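Local coordinates for protein carboxypeptidase A (Helicoverpa armigera, PDB 1JQG) that probably removes C-terminal residues from peptides as a zinc carboxypeptidase of the M14 family, here in its proenzyme form, at residues Val26-Val31 / Lys85-Asn90; Ala169-Val174 / Asn210-Ile215. All coordinates share one frame; numbering follows the deposited sequence.

Contact 1. Residues Val26-Val31 / Lys85-Asn90; sequences VYQVDV and KLEVEN
Two backbone N-H groups converge on the carbonyl oxygen of Val26. Glu87 N gives it a sound bond (N to O 3.0 Å), arriving nearly along the C=O axis, while Val88 N adds a weak one. Val26 N in turn donates to Val88 O at 2.9 Å. With Glu87 and Val88 both facing Val26, the register slips by one residue before Tyr27 pairs with Leu86 and Gln28 with Lys85. Beyond the slip, Gln28 and Lys85 exchange N-H...O bonds in both directions.

The slip also turns Glu87 onto the face of Val26, Glu87 running beside Val26. Its CG is anti to the backbone N (chi1 -175°) and the chain is extended, which carries OE2 past Val26 CG1 to a salt bridge with Lys62; a long acidic chain suits this reach. Branched Val26 and Val88 meet through their CB atoms, 4.0 Å apart.

On the other face, Leu86 CD1 lies over the Tyr27 ring near its rim, 4.2 Å from the centroid, in a CH-pi contact. The broad ring also meets Phe73 of helix 70-80, which packs against this side. A classic beta bulge thus interrupts the ladder between inner strand 25-30 and edge strand 83-88 of the four-stranded antiparallel sheet in the ferredoxin-like, open alpha/beta sandwich of the carboxypeptidase activation peptide.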
# COMPACT_ATOMS: atom_id res chain seq x y z
N VAL A 26 7.71 -13.30 15.37
CA VAL A 26 8.10 -13.04 14.00
C VAL A 26 9.28 -13.92 13.64
O VAL A 26 10.29 -13.90 14.36
CB VAL A 26 8.46 -11.55 13.77
CG1 VAL A 26 9.09 -11.31 12.40
CG2 VAL A 26 7.18 -10.73 13.88
N TYR A 27 9.13 -14.67 12.57
CA TYR A 27 10.18 -15.57 12.11
C TYR A 27 10.76 -15.08 10.79
O TYR A 27 10.11 -14.37 10.00
CB TYR A 27 9.66 -16.99 11.98
CG TYR A 27 9.47 -17.75 13.28
CD1 TYR A 27 8.26 -17.69 13.95
CD2 TYR A 27 10.49 -18.53 13.83
CE1 TYR A 27 8.06 -18.41 15.12
CE2 TYR A 27 10.31 -19.22 15.01
CZ TYR A 27 9.08 -19.16 15.65
OH TYR A 27 8.88 -19.84 16.81
N GLN A 28 11.99 -15.46 10.52
CA GLN A 28 12.65 -15.18 9.25
C GLN A 28 12.96 -16.51 8.56
O GLN A 28 13.76 -17.27 9.09
CB GLN A 28 13.87 -14.31 9.51
CG GLN A 28 14.69 -14.02 8.28
CD GLN A 28 16.04 -13.38 8.61
OE1 GLN A 28 17.08 -14.00 8.34
NE2 GLN A 28 15.97 -12.18 9.19
N VAL A 29 12.26 -16.80 7.47
CA VAL A 29 12.47 -18.05 6.75
C VAL A 29 13.44 -17.85 5.59
O VAL A 29 13.24 -16.94 4.81
CB VAL A 29 11.16 -18.67 6.24
CG1 VAL A 29 10.25 -18.83 7.46
CG2 VAL A 29 10.43 -17.86 5.19
N ASP A 30 14.49 -18.65 5.52
CA ASP A 30 15.52 -18.60 4.52
C ASP A 30 15.43 -19.83 3.65
O ASP A 30 15.75 -20.90 4.15
CB ASP A 30 16.93 -18.53 5.14
CG ASP A 30 17.08 -17.40 6.12
OD1 ASP A 30 17.75 -16.43 5.74
OD2 ASP A 30 16.51 -17.49 7.24
N VAL A 31 15.00 -19.65 2.41
CA VAL A 31 14.87 -20.74 1.45
C VAL A 31 16.08 -20.78 0.52
O VAL A 31 16.58 -19.75 0.11
CB VAL A 31 13.55 -20.67 0.64
CG1 VAL A 31 12.37 -20.92 1.58
CG2 VAL A 31 13.45 -19.33 -0.06
N LYS A 85 14.63 -18.56 11.69
CA LYS A 85 15.09 -18.16 13.02
C LYS A 85 14.33 -16.97 13.56
O LYS A 85 13.83 -16.11 12.85
CB LYS A 85 16.59 -17.98 13.00
CG LYS A 85 17.00 -16.67 12.36
CD LYS A 85 18.52 -16.57 12.23
CE LYS A 85 19.17 -16.25 13.58
NZ LYS A 85 18.79 -14.86 14.00
N LEU A 86 14.17 -16.98 14.89
CA LEU A 86 13.40 -16.15 15.76
C LEU A 86 13.94 -14.71 15.84
O LEU A 86 14.96 -14.43 16.46
CB LEU A 86 13.26 -16.66 17.22
CG LEU A 86 12.24 -15.98 18.15
CD1 LEU A 86 10.81 -16.32 17.70
CD2 LEU A 86 12.39 -16.33 19.62
N GLU A 87 13.15 -13.79 15.27
CA GLU A 87 13.49 -12.39 15.27
C GLU A 87 12.88 -11.66 16.46
O GLU A 87 13.48 -10.79 17.08
CB GLU A 87 13.06 -11.74 13.94
CG GLU A 87 13.51 -10.27 13.85
CD GLU A 87 13.25 -9.67 12.48
OE1 GLU A 87 14.08 -9.93 11.59
OE2 GLU A 87 12.23 -8.95 12.34
N VAL A 88 11.60 -11.91 16.68
CA VAL A 88 10.82 -11.27 17.73
C VAL A 88 10.01 -12.34 18.45
O VAL A 88 9.18 -12.98 17.83
CB VAL A 88 9.87 -10.21 17.21
CG1 VAL A 88 9.22 -9.44 18.37
CG2 VAL A 88 10.52 -9.19 16.28
N GLU A 89 10.25 -12.53 19.74
CA GLU A 89 9.56 -13.57 20.50
C GLU A 89 8.15 -13.14 20.89
O GLU A 89 7.27 -13.99 20.98
CB GLU A 89 10.39 -13.95 21.74
CG GLU A 89 9.83 -15.17 22.47
CD GLU A 89 10.76 -15.66 23.57
OE1 GLU A 89 11.56 -16.56 23.21
OE2 GLU A 89 10.70 -15.16 24.71
N ASN A 90 7.98 -11.85 21.17
CA ASN A 90 6.64 -11.33 21.48
C ASN A 90 6.45 -9.97 20.83
O ASN A 90 6.99 -8.99 21.35
CB ASN A 90 6.45 -11.25 22.98
CG ASN A 90 5.01 -10.98 23.40
OD1 ASN A 90 4.06 -10.87 22.62
ND2 ASN A 90 4.82 -10.83 24.70

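Contact 2. Residues Ala169-Val174 / Asn210-Ile215; sequences ASKPVV and NIDWII
Val174 sets its branched end against the six-membered ring of Trp213, the valine running alongside the indole. CB sits above the ring toward its rim, and CG1 reaches the ring at Trp213 CZ3 (3.7 Å). Ile211 comes over the same face through CG2, which also touches Val174 CG2 at 3.5 Å. Strands 173-178 and 212-216 run parallel and next to each other here, in the mixed eight-stranded sheet of the zinc carboxypeptidase fold; the chain between them passes through helix 187-200, making a beta-alpha-beta crossover. Helix 402-421 packs Ala417 against Val174, Ile211 and Trp213, so large apolar residues suit this face, and the indole N-H, buried among them, is satisfied by Leu207 O.

Between the backbones the bonds follow the parallel ladder: Asp212 N to Pro172 O, Val174 N to Asp212 O (3.0 Å) and Ile214 N to Val174 O. Pro172, without an N-H to offer, fits just ahead of the strand, where its CD rests against Asn210 O. On the opposite face from Trp213, Val173 CG1 meets Ile214 CD1 at 4.0 Å.

Asp212 lies on this second face, its carboxylate buried but well supplied: OD2 pairs with Arg298, and OD1 with Ser162 OG. The Lys171 side chain comes roughly perpendicular to that of Asp212. A bend at chi3 (54°) lays CE against the carbonyl carbon of Asn210, while NZ bonds to Thr164 OG1. With an alanine here, Asp212 would probably lose one of its two positive neighbours and Thr164 OG1 a hydrogen-bond partner. The lysine's own link to Asp212 is a salt bridge whose hydrogen bond is weak, with Lys171 NZ 3.4 Å from Asp212 OD1.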
# COMPACT_ATOMS: atom_id res chain seq x y z
N ALA A 169 -9.29 18.26 -21.73
CA ALA A 169 -9.02 16.86 -21.93
C ALA A 169 -7.68 16.56 -22.56
O ALA A 169 -7.19 15.43 -22.55
CB ALA A 169 -10.16 16.25 -22.74
N SER A 170 -6.94 17.56 -23.01
CA SER A 170 -5.59 17.36 -23.55
C SER A 170 -4.59 17.03 -22.43
O SER A 170 -3.53 16.48 -22.71
CB SER A 170 -5.12 18.60 -24.32
OG SER A 170 -5.00 19.74 -23.45
N LYS A 171 -4.86 17.43 -21.20
CA LYS A 171 -3.98 17.19 -20.07
C LYS A 171 -4.12 15.75 -19.58
O LYS A 171 -5.22 15.22 -19.36
CB LYS A 171 -4.24 18.15 -18.90
CG LYS A 171 -4.08 19.63 -19.27
CD LYS A 171 -4.54 20.63 -18.24
CE LYS A 171 -3.88 20.37 -16.89
NZ LYS A 171 -4.30 21.43 -15.94
N PRO A 172 -3.00 15.08 -19.32
CA PRO A 172 -2.99 13.74 -18.79
C PRO A 172 -3.42 13.67 -17.33
O PRO A 172 -3.19 14.62 -16.59
CB PRO A 172 -1.51 13.31 -18.91
CG PRO A 172 -0.78 14.59 -18.80
CD PRO A 172 -1.63 15.58 -19.57
N VAL A 173 -3.96 12.56 -16.87
CA VAL A 173 -4.32 12.31 -15.49
C VAL A 173 -3.39 11.31 -14.78
O VAL A 173 -2.99 10.26 -15.32
CB VAL A 173 -5.75 11.75 -15.43
CG1 VAL A 173 -6.24 11.41 -14.03
CG2 VAL A 173 -6.72 12.76 -16.02
N VAL A 174 -2.99 11.64 -13.58
CA VAL A 174 -2.16 10.81 -12.73
C VAL A 174 -2.94 10.42 -11.45
O VAL A 174 -3.33 11.30 -10.68
CB VAL A 174 -0.86 11.54 -12.34
CG1 VAL A 174 -0.05 10.72 -11.33
CG2 VAL A 174 -0.06 11.85 -13.60
N ASN A 210 0.27 21.38 -16.13
CA ASN A 210 0.16 20.44 -17.25
C ASN A 210 -0.44 19.08 -16.92
O ASN A 210 -0.49 18.19 -17.75
CB ASN A 210 1.54 20.30 -17.90
CG ASN A 210 2.01 21.62 -18.50
OD1 ASN A 210 1.26 22.28 -19.23
ND2 ASN A 210 3.27 21.95 -18.19
N ILE A 211 -0.71 18.78 -15.66
CA ILE A 211 -1.20 17.51 -15.20
C ILE A 211 -2.41 17.62 -14.28
O ILE A 211 -2.42 18.45 -13.36
CB ILE A 211 -0.08 16.70 -14.50
CG1 ILE A 211 1.15 16.53 -15.42
CG2 ILE A 211 -0.58 15.30 -14.12
CD1 ILE A 211 2.39 15.93 -14.78
N ASP A 212 -3.40 16.79 -14.52
CA ASP A 212 -4.55 16.63 -13.62
C ASP A 212 -4.39 15.46 -12.64
O ASP A 212 -3.86 14.42 -13.04
CB ASP A 212 -5.80 16.36 -14.44
CG ASP A 212 -6.40 17.60 -15.06
OD1 ASP A 212 -5.94 18.71 -14.78
OD2 ASP A 212 -7.35 17.50 -15.87
N TRP A 213 -4.62 15.68 -11.36
CA TRP A 213 -4.32 14.67 -10.35
C TRP A 213 -5.56 14.20 -9.58
O TRP A 213 -6.54 14.91 -9.33
CB TRP A 213 -3.28 15.14 -9.34
CG TRP A 213 -2.03 15.71 -9.93
CD1 TRP A 213 -1.88 16.91 -10.58
CD2 TRP A 213 -0.73 15.13 -9.89
NE1 TRP A 213 -0.57 17.10 -10.95
CE2 TRP A 213 0.16 16.02 -10.53
CE3 TRP A 213 -0.20 13.95 -9.35
CZ2 TRP A 213 1.53 15.75 -10.67
CZ3 TRP A 213 1.12 13.68 -9.49
CH2 TRP A 213 1.99 14.57 -10.15
N ILE A 214 -5.54 12.90 -9.24
CA ILE A 214 -6.56 12.26 -8.45
C ILE A 214 -5.79 11.62 -7.31
O ILE A 214 -4.93 10.76 -7.51
CB ILE A 214 -7.35 11.21 -9.24
CG1 ILE A 214 -8.25 11.88 -10.30
CG2 ILE A 214 -8.22 10.35 -8.31
CD1 ILE A 214 -9.00 10.95 -11.22
N ILE A 215 -6.13 12.00 -6.06
CA ILE A 215 -5.46 11.43 -4.90
C ILE A 215 -6.47 10.90 -3.91
O ILE A 215 -7.30 11.66 -3.41
CB ILE A 215 -4.55 12.48 -4.24
CG1 ILE A 215 -3.51 13.00 -5.26
CG2 ILE A 215 -3.84 11.88 -3.02
CD1 ILE A 215 -2.50 13.98 -4.71

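Contact 1 and contact 2 sit on opposite sides of the chain's centre, about 44 Å apart between centres, and share no strand or sheet. Contact 1 is partly buried at the edge of the activation peptide's sheet; contact 2 is buried within the sheet of the enzyme domain. Both are held by backbone ladders, antiparallel and interrupted by a bulge in the first, parallel and regular in the second. Their polar chemistry differs accordingly: Glu87 on the edge strand reaches inward, across strand 25-30, to Lys62 on the strand beyond it, whereas Asp212 is enclosed by several partners. Each uses an aromatic ring against aliphatic groups, with helix 70-80 against the first ring and helices 187-200 and 402-421 against the second.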